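Local coordinates for histidine triad (HIT) protein (PDB 4EGU), which binds zinc and guanosine-5'-monophosphate and, as a member of the histidine triad family, probably acts as a nucleotide hydrolase or transferase through a histidine-nucleotide intermediate, at residues Val36-Asp50 and Lys99-Leu111. Numbering follows the deposited sequence.
With ZN (zinc ion), chain D; 5GP (guanosine-5'-monophosphate), chain C.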
loop_
_atom_site.group_PDB
_atom_site.type_symbol
_atom_site.label_atom_id
_atom_site.label_comp_id
_atom_site.label_asym_id
_atom_site.label_seq_id
_atom_site.Cartn_x
_atom_site.Cartn_y
_atom_site.Cartn_z
ATOM N N VAL A 36 12.554 -10.777 1.131
ATOM C CA VAL A 36 12.577 -11.045 -0.308
ATOM C C VAL A 36 13.294 -9.960 -1.149
ATOM O O VAL A 36 13.360 -10.038 -2.375
ATOM C CB VAL A 36 11.156 -11.317 -0.858
ATOM C CG1 VAL A 36 10.438 -12.337 0.013
ATOM C CG2 VAL A 36 10.345 -10.052 -0.939
ATOM N N ALA A 37 13.870 -8.967 -0.490
ATOM C CA ALA A 37 14.625 -7.913 -1.169
ATOM C C ALA A 37 15.678 -7.401 -0.191
ATOM O O ALA A 37 15.577 -7.673 0.991
ATOM C CB ALA A 37 13.701 -6.759 -1.595
ATOM N N PRO A 38 16.678 -6.663 -0.697
ATOM C CA PRO A 38 17.743 -6.181 0.203
ATOM C C PRO A 38 17.221 -5.322 1.333
ATOM O O PRO A 38 17.735 -5.411 2.443
ATOM C CB PRO A 38 18.660 -5.381 -0.716
ATOM C CG PRO A 38 18.512 -6.039 -1.995
ATOM C CD PRO A 38 17.030 -6.401 -2.096
ATOM N N TYR A 39 16.227 -4.488 1.046
ATOM C CA TYR A 39 15.402 -3.893 2.098
ATOM C C TYR A 39 14.042 -4.596 2.033
ATOM O O TYR A 39 13.369 -4.565 0.990
ATOM C CB TYR A 39 15.231 -2.371 1.930
ATOM C CG TYR A 39 16.541 -1.627 1.874
ATOM C CD1 TYR A 39 17.245 -1.298 3.016
ATOM C CD2 TYR A 39 17.091 -1.292 0.645
ATOM C CE1 TYR A 39 18.476 -0.651 2.930
ATOM C CE2 TYR A 39 18.303 -0.661 0.546
ATOM C CZ TYR A 39 18.993 -0.343 1.679
ATOM O OH TYR A 39 20.215 0.279 1.550
ATOM N N HIS A 40 13.680 -5.258 3.133
ATOM C CA HIS A 40 12.354 -5.833 3.299
ATOM C C HIS A 40 11.956 -5.500 4.730
ATOM O O HIS A 40 12.412 -6.132 5.691
ATOM C CB HIS A 40 12.316 -7.322 3.036
ATOM C CG HIS A 40 10.925 -7.866 3.079
ATOM N ND1 HIS A 40 10.620 -9.147 2.694
ATOM C CD2 HIS A 40 9.755 -7.292 3.449
ATOM C CE1 HIS A 40 9.323 -9.341 2.840
ATOM N NE2 HIS A 40 8.775 -8.232 3.297
ATOM N N ILE A 41 11.177 -4.429 4.850
ATOM C CA ILE A 41 10.883 -3.801 6.123
ATOM C C ILE A 41 9.384 -3.884 6.378
ATOM O O ILE A 41 8.592 -3.651 5.475
ATOM C CB ILE A 41 11.364 -2.333 6.091
ATOM C CG1 ILE A 41 12.887 -2.276 5.936
ATOM C CG2 ILE A 41 10.908 -1.585 7.337
ATOM C CD1 ILE A 41 13.413 -0.930 5.443
ATOM N N LEU A 42 9.017 -4.219 7.608
ATOM C CA LEU A 42 7.622 -4.235 8.040
ATOM C C LEU A 42 7.371 -2.981 8.869
ATOM O O LEU A 42 8.117 -2.692 9.797
ATOM C CB LEU A 42 7.345 -5.463 8.897
ATOM C CG LEU A 42 7.401 -6.768 8.136
ATOM C CD1 LEU A 42 7.572 -7.961 9.056
ATOM C CD2 LEU A 42 6.097 -6.937 7.364
ATOM N N VAL A 43 6.296 -2.263 8.543
ATOM C CA VAL A 43 5.905 -1.074 9.275
ATOM C C VAL A 43 4.567 -1.357 9.931
ATOM O O VAL A 43 3.610 -1.718 9.239
ATOM C CB VAL A 43 5.798 0.172 8.359
ATOM C CG1 VAL A 43 5.580 1.406 9.201
ATOM C CG2 VAL A 43 7.058 0.333 7.512
ATOM N N VAL A 44 4.493 -1.252 11.259
ATOM C CA VAL A 44 3.284 -1.652 12.000
ATOM C C VAL A 44 2.886 -0.609 13.025
ATOM O O VAL A 44 3.756 0.010 13.660
ATOM C CB VAL A 44 3.396 -2.988 12.747
ATOM C CG1 VAL A 44 3.939 -4.038 11.825
ATOM C CG2 VAL A 44 4.268 -2.869 14.010
ATOM N N PRO A 45 1.576 -0.422 13.217
ATOM C CA PRO A 45 1.158 0.343 14.378
ATOM C C PRO A 45 1.443 -0.470 15.621
ATOM O O PRO A 45 1.364 -1.692 15.613
ATOM C CB PRO A 45 -0.357 0.497 14.179
ATOM C CG PRO A 45 -0.741 -0.705 13.400
ATOM C CD PRO A 45 0.427 -1.066 12.556
ATOM N N LYS A 46 1.727 0.212 16.712
ATOM C CA LYS A 46 1.801 -0.453 18.003
ATOM C C LYS A 46 0.421 -0.960 18.440
ATOM O O LYS A 46 0.321 -2.027 19.042
ATOM C CB LYS A 46 2.424 0.482 19.041
ATOM C CG LYS A 46 3.895 0.720 18.766
ATOM C CD LYS A 46 4.548 1.675 19.756
ATOM C CE LYS A 46 6.058 1.640 19.583
ATOM N NZ LYS A 46 6.742 2.539 20.525
ATOM N N LYS A 47 -0.631 -0.205 18.126
ATOM C CA LYS A 47 -2.007 -0.641 18.359
ATOM C C LYS A 47 -2.336 -1.804 17.425
ATOM O O LYS A 47 -1.999 -1.781 16.242
ATOM C CB LYS A 47 -2.990 0.510 18.110
ATOM C CG LYS A 47 -4.457 0.123 18.242
ATOM C CD LYS A 47 -5.395 1.340 18.171
ATOM C CE LYS A 47 -6.875 0.949 18.186
ATOM N NZ LYS A 47 -7.256 0.303 19.456
ATOM N N HIS A 48 -2.997 -2.825 17.944
ATOM C CA HIS A 48 -3.424 -3.964 17.140
ATOM C C HIS A 48 -4.737 -3.697 16.407
ATOM O O HIS A 48 -5.774 -3.427 17.015
ATOM C CB HIS A 48 -3.606 -5.188 18.052
ATOM C CG HIS A 48 -3.998 -6.418 17.313
ATOM N ND1 HIS A 48 -3.107 -7.422 16.980
ATOM C CD2 HIS A 48 -5.194 -6.777 16.795
ATOM C CE1 HIS A 48 -3.755 -8.352 16.301
ATOM N NE2 HIS A 48 -5.016 -7.981 16.169
ATOM N N TYR A 49 -4.674 -3.819 15.085
ATOM C CA TYR A 49 -5.829 -3.959 14.210
ATOM C C TYR A 49 -5.633 -5.266 13.460
ATOM O O TYR A 49 -4.517 -5.551 13.014
ATOM C CB TYR A 49 -5.899 -2.834 13.167
ATOM C CG TYR A 49 -6.130 -1.476 13.697
ATOM C CD1 TYR A 49 -7.431 -1.043 13.959
ATOM C CD2 TYR A 49 -5.085 -0.589 13.843
ATOM C CE1 TYR A 49 -7.678 0.224 14.392
ATOM C CE2 TYR A 49 -5.322 0.683 14.290
ATOM C CZ TYR A 49 -6.621 1.090 14.559
ATOM O OH TYR A 49 -6.839 2.376 14.994
ATOM N N ASP A 50 -6.681 -6.064 13.275
ATOM C CA ASP A 50 -6.490 -7.356 12.653
ATOM C C ASP A 50 -6.048 -7.227 11.180
ATOM O O ASP A 50 -5.327 -8.072 10.677
ATOM C CB ASP A 50 -7.782 -8.193 12.677
ATOM C CG ASP A 50 -8.221 -8.640 14.062
ATOM O OD1 ASP A 50 -7.431 -8.622 15.012
ATOM O OD2 ASP A 50 -9.398 -9.054 14.179
ATOM N N LYS A 99 -1.989 -11.481 11.486
ATOM C CA LYS A 99 -3.216 -10.696 11.539
ATOM C C LYS A 99 -3.053 -9.515 12.505
ATOM O O LYS A 99 -3.779 -9.371 13.500
ATOM C CB LYS A 99 -4.412 -11.598 11.885
ATOM C CG LYS A 99 -4.726 -12.617 10.795
ATOM C CD LYS A 99 -5.899 -13.498 11.197
ATOM C CE LYS A 99 -6.194 -14.574 10.162
ATOM N NZ LYS A 99 -7.337 -15.449 10.569
ATOM N N HIS A 100 -2.102 -8.658 12.153
ATOM C CA HIS A 100 -1.838 -7.387 12.823
ATOM C C HIS A 100 -1.428 -6.446 11.698
ATOM O O HIS A 100 -0.447 -6.740 11.013
ATOM C CB HIS A 100 -0.704 -7.530 13.852
ATOM C CG HIS A 100 -0.335 -6.274 14.572
ATOM N ND1 HIS A 100 -0.356 -6.191 15.956
ATOM C CD2 HIS A 100 0.163 -5.102 14.114
ATOM C CE1 HIS A 100 0.086 -4.998 16.302
ATOM N NE2 HIS A 100 0.417 -4.325 15.209
ATOM N N LEU A 101 -2.159 -5.344 11.500
ATOM C CA LEU A 101 -1.900 -4.420 10.394
ATOM C C LEU A 101 -0.412 -4.199 10.186
ATOM O O LEU A 101 0.324 -3.791 11.093
ATOM C CB LEU A 101 -2.539 -3.055 10.632
ATOM C CG LEU A 101 -2.498 -2.106 9.426
ATOM C CD1 LEU A 101 -3.509 -2.540 8.352
ATOM C CD2 LEU A 101 -2.719 -0.695 9.855
ATOM N N HIS A 102 0.031 -4.374 8.958
ATOM C CA HIS A 102 1.423 -4.135 8.612
ATOM C C HIS A 102 1.544 -3.818 7.146
ATOM O O HIS A 102 0.793 -4.339 6.325
ATOM C CB HIS A 102 2.293 -5.404 8.940
ATOM C CG HIS A 102 1.867 -6.657 8.226
ATOM N ND1 HIS A 102 0.880 -7.456 8.736
ATOM C CD2 HIS A 102 2.286 -7.259 7.081
ATOM C CE1 HIS A 102 0.685 -8.494 7.934
ATOM N NE2 HIS A 102 1.535 -8.403 6.927
ATOM N N TYR A 103 2.532 -3.004 6.828
ATOM C CA TYR A 103 2.906 -2.713 5.467
ATOM C C TYR A 103 4.304 -3.236 5.222
ATOM O O TYR A 103 5.200 -3.039 6.028
ATOM C CB TYR A 103 2.846 -1.197 5.192
ATOM C CG TYR A 103 1.428 -0.723 5.028
ATOM C CD1 TYR A 103 0.549 -0.639 6.089
ATOM C CD2 TYR A 103 0.932 -0.441 3.768
ATOM C CE1 TYR A 103 -0.784 -0.249 5.887
ATOM C CE2 TYR A 103 -0.392 -0.044 3.558
ATOM C CZ TYR A 103 -1.235 0.042 4.619
ATOM O OH TYR A 103 -2.545 0.391 4.442
ATOM N N HIS A 104 4.481 -3.885 4.083
ATOM C CA HIS A 104 5.794 -4.288 3.603
ATOM C C HIS A 104 6.382 -3.181 2.743
ATOM O O HIS A 104 5.701 -2.670 1.851
ATOM C CB HIS A 104 5.688 -5.525 2.712
ATOM C CG HIS A 104 5.121 -6.744 3.351
ATOM N ND1 HIS A 104 5.926 -7.771 3.793
ATOM C CD2 HIS A 104 3.826 -7.145 3.510
ATOM C CE1 HIS A 104 5.139 -8.726 4.262
ATOM N NE2 HIS A 104 3.869 -8.379 4.095
ATOM N N ILE A 105 7.663 -2.874 2.972
ATOM C CA ILE A 105 8.453 -2.067 2.054
ATOM C C ILE A 105 9.495 -2.991 1.434
ATOM O O ILE A 105 10.261 -3.626 2.159
ATOM C CB ILE A 105 9.227 -0.925 2.740
ATOM C CG1 ILE A 105 8.409 -0.104 3.733
ATOM C CG2 ILE A 105 9.837 -0.015 1.673
ATOM C CD1 ILE A 105 9.298 0.856 4.554
ATOM N N LEU A 106 9.516 -3.044 0.101
ATOM C CA LEU A 106 10.555 -3.771 -0.642
ATOM C C LEU A 106 11.392 -2.762 -1.401
ATOM O O LEU A 106 10.847 -1.911 -2.104
ATOM C CB LEU A 106 9.949 -4.745 -1.642
ATOM C CG LEU A 106 9.009 -5.799 -1.045
ATOM C CD1 LEU A 106 8.529 -6.734 -2.157
ATOM C CD2 LEU A 106 9.596 -6.594 0.085
ATOM N N ALA A 107 12.721 -2.856 -1.323
ATOM C CA ALA A 107 13.580 -1.901 -2.031
ATOM C C ALA A 107 14.991 -2.465 -2.167
ATOM O O ALA A 107 15.318 -3.512 -1.618
ATOM C CB ALA A 107 13.629 -0.562 -1.307
ATOM N N GLY A 108 15.822 -1.730 -2.906
ATOM C CA GLY A 108 17.249 -2.022 -2.986
ATOM C C GLY A 108 17.627 -2.909 -4.147
ATOM O O GLY A 108 18.772 -3.316 -4.249
ATOM N N LYS A 109 16.671 -3.213 -5.009
ATOM C CA LYS A 109 16.887 -3.992 -6.221
ATOM C C LYS A 109 15.724 -3.689 -7.166
ATOM O O LYS A 109 14.659 -3.228 -6.755
ATOM C CB LYS A 109 16.941 -5.505 -5.945
ATOM C CG LYS A 109 15.620 -6.129 -5.515
ATOM C CD LYS A 109 15.725 -7.627 -5.307
ATOM C CE LYS A 109 15.302 -8.396 -6.478
ATOM N NZ LYS A 109 15.268 -9.831 -6.173
ATOM N N LYS A 110 15.940 -3.988 -8.443
ATOM C CA LYS A 110 14.865 -3.894 -9.415
ATOM C C LYS A 110 13.875 -5.027 -9.145
ATOM O O LYS A 110 14.208 -6.194 -9.357
ATOM C CB LYS A 110 15.386 -3.964 -10.845
ATOM C CG LYS A 110 14.271 -3.999 -11.901
ATOM C CD LYS A 110 13.371 -2.765 -11.866
ATOM C CE LYS A 110 12.600 -2.560 -13.183
ATOM N NZ LYS A 110 11.245 -3.201 -13.205
ATOM N N LEU A 111 12.668 -4.709 -8.662
ATOM C CA LEU A 111 11.748 -5.740 -8.198
ATOM C C LEU A 111 10.997 -6.376 -9.357
ATOM O O LEU A 111 10.634 -5.695 -10.308
ATOM C CB LEU A 111 10.741 -5.144 -7.221
ATOM C CG LEU A 111 11.334 -4.538 -5.962
ATOM C CD1 LEU A 111 10.281 -3.706 -5.246
ATOM C CD2 LEU A 111 11.878 -5.621 -5.037
HETATM ZN ZN ZN D . -1.094 -7.586 17.322
HETATM P P 5GP C . 2.152 -11.420 5.687
HETATM O O1P 5GP C . 2.370 -12.540 4.694
HETATM O O2P 5GP C . 1.259 -11.743 6.853
HETATM O O3P 5GP C . 1.681 -10.209 4.999
HETATM O "O5'" 5GP C . 3.558 -10.944 6.198
HETATM C "C5'" 5GP C . 4.035 -11.352 7.458
HETATM C "C4'" 5GP C . 5.518 -11.270 7.479
HETATM O "O4'" 5GP C . 5.965 -11.418 8.830
HETATM C "C3'" 5GP C . 6.224 -12.355 6.663
HETATM O "O3'" 5GP C . 6.919 -11.763 5.563
HETATM C "C2'" 5GP C . 7.220 -12.985 7.667
HETATM O "O2'" 5GP C . 8.507 -13.265 7.150
HETATM C "C1'" 5GP C . 7.251 -11.956 8.807
HETATM N N9 5GP C . 7.512 -12.516 10.125
HETATM C C8 5GP C . 6.824 -13.535 10.675
HETATM N N7 5GP C . 7.280 -13.778 11.919
HETATM C C5 5GP C . 8.261 -12.883 12.157
HETATM C C6 5GP C . 9.080 -12.666 13.254
HETATM O O6 5GP C . 9.032 -13.357 14.317
HETATM N N1 5GP C . 9.949 -11.650 13.123
HETATM C C2 5GP C . 10.049 -10.879 12.009
HETATM N N2 5GP C . 10.968 -9.901 12.013
HETATM N N3 5GP C . 9.286 -11.061 10.920
HETATM C C4 5GP C . 8.393 -12.072 11.020
HETATM O O HOH W 1 14.085 -12.097 -4.141
HETATM O O HOH W 2 12.618 -9.148 -4.915
HETATM O O HOH W 3 -5.305 -11.016 15.152
#
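His40 and His104 meet rim to rim on the nucleotide side of two antiparallel strands, 39-45 and 103-107, where the HIT fold aligns histidines beside the phosphate. Three hydrogen-bonded pairs, Tyr39-Ala107, Ile41-Ile105 and Val43-Tyr103, join the backbones. Between the rings, His40 NE2 and His104 ND1 share a nearly straight hydrogen bond of 2.9 Å, and Val36 N donates to His40 ND1, so both ring nitrogens of His40 are engaged. Methyl groups press on these rings: Leu106 CD2 sits over the centre of His40, 3.5 Å from its centroid, while Leu42 CD2 covers His104 nearer its rim. On the reverse face, Ile105 CD1 packs against Val43 CG2 and Ile41 CG2, and Ile41 and Val43 also touch helix 61-77.

Metal bonds close the other end. His48 ND1 and His100 ND1 bind zinc with Cys6 and Cys9, their rings perpendicular; His100 NE2 donates in its ring plane to Pro45 O (2.8 Å), and His48 NE2 to Asp50 OD1.

With His102 CG between backbone N and carbonyl carbon (chi1 59°), the in-plane bond from ND1 to His100 O (2.7 Å) helps hold NE2 aimed at 5GP O3P (2.6 Å, 176°). His104 NE2 grips the same oxygen, consistent with His102 as probable nucleophile and His104 as phosphate anchor.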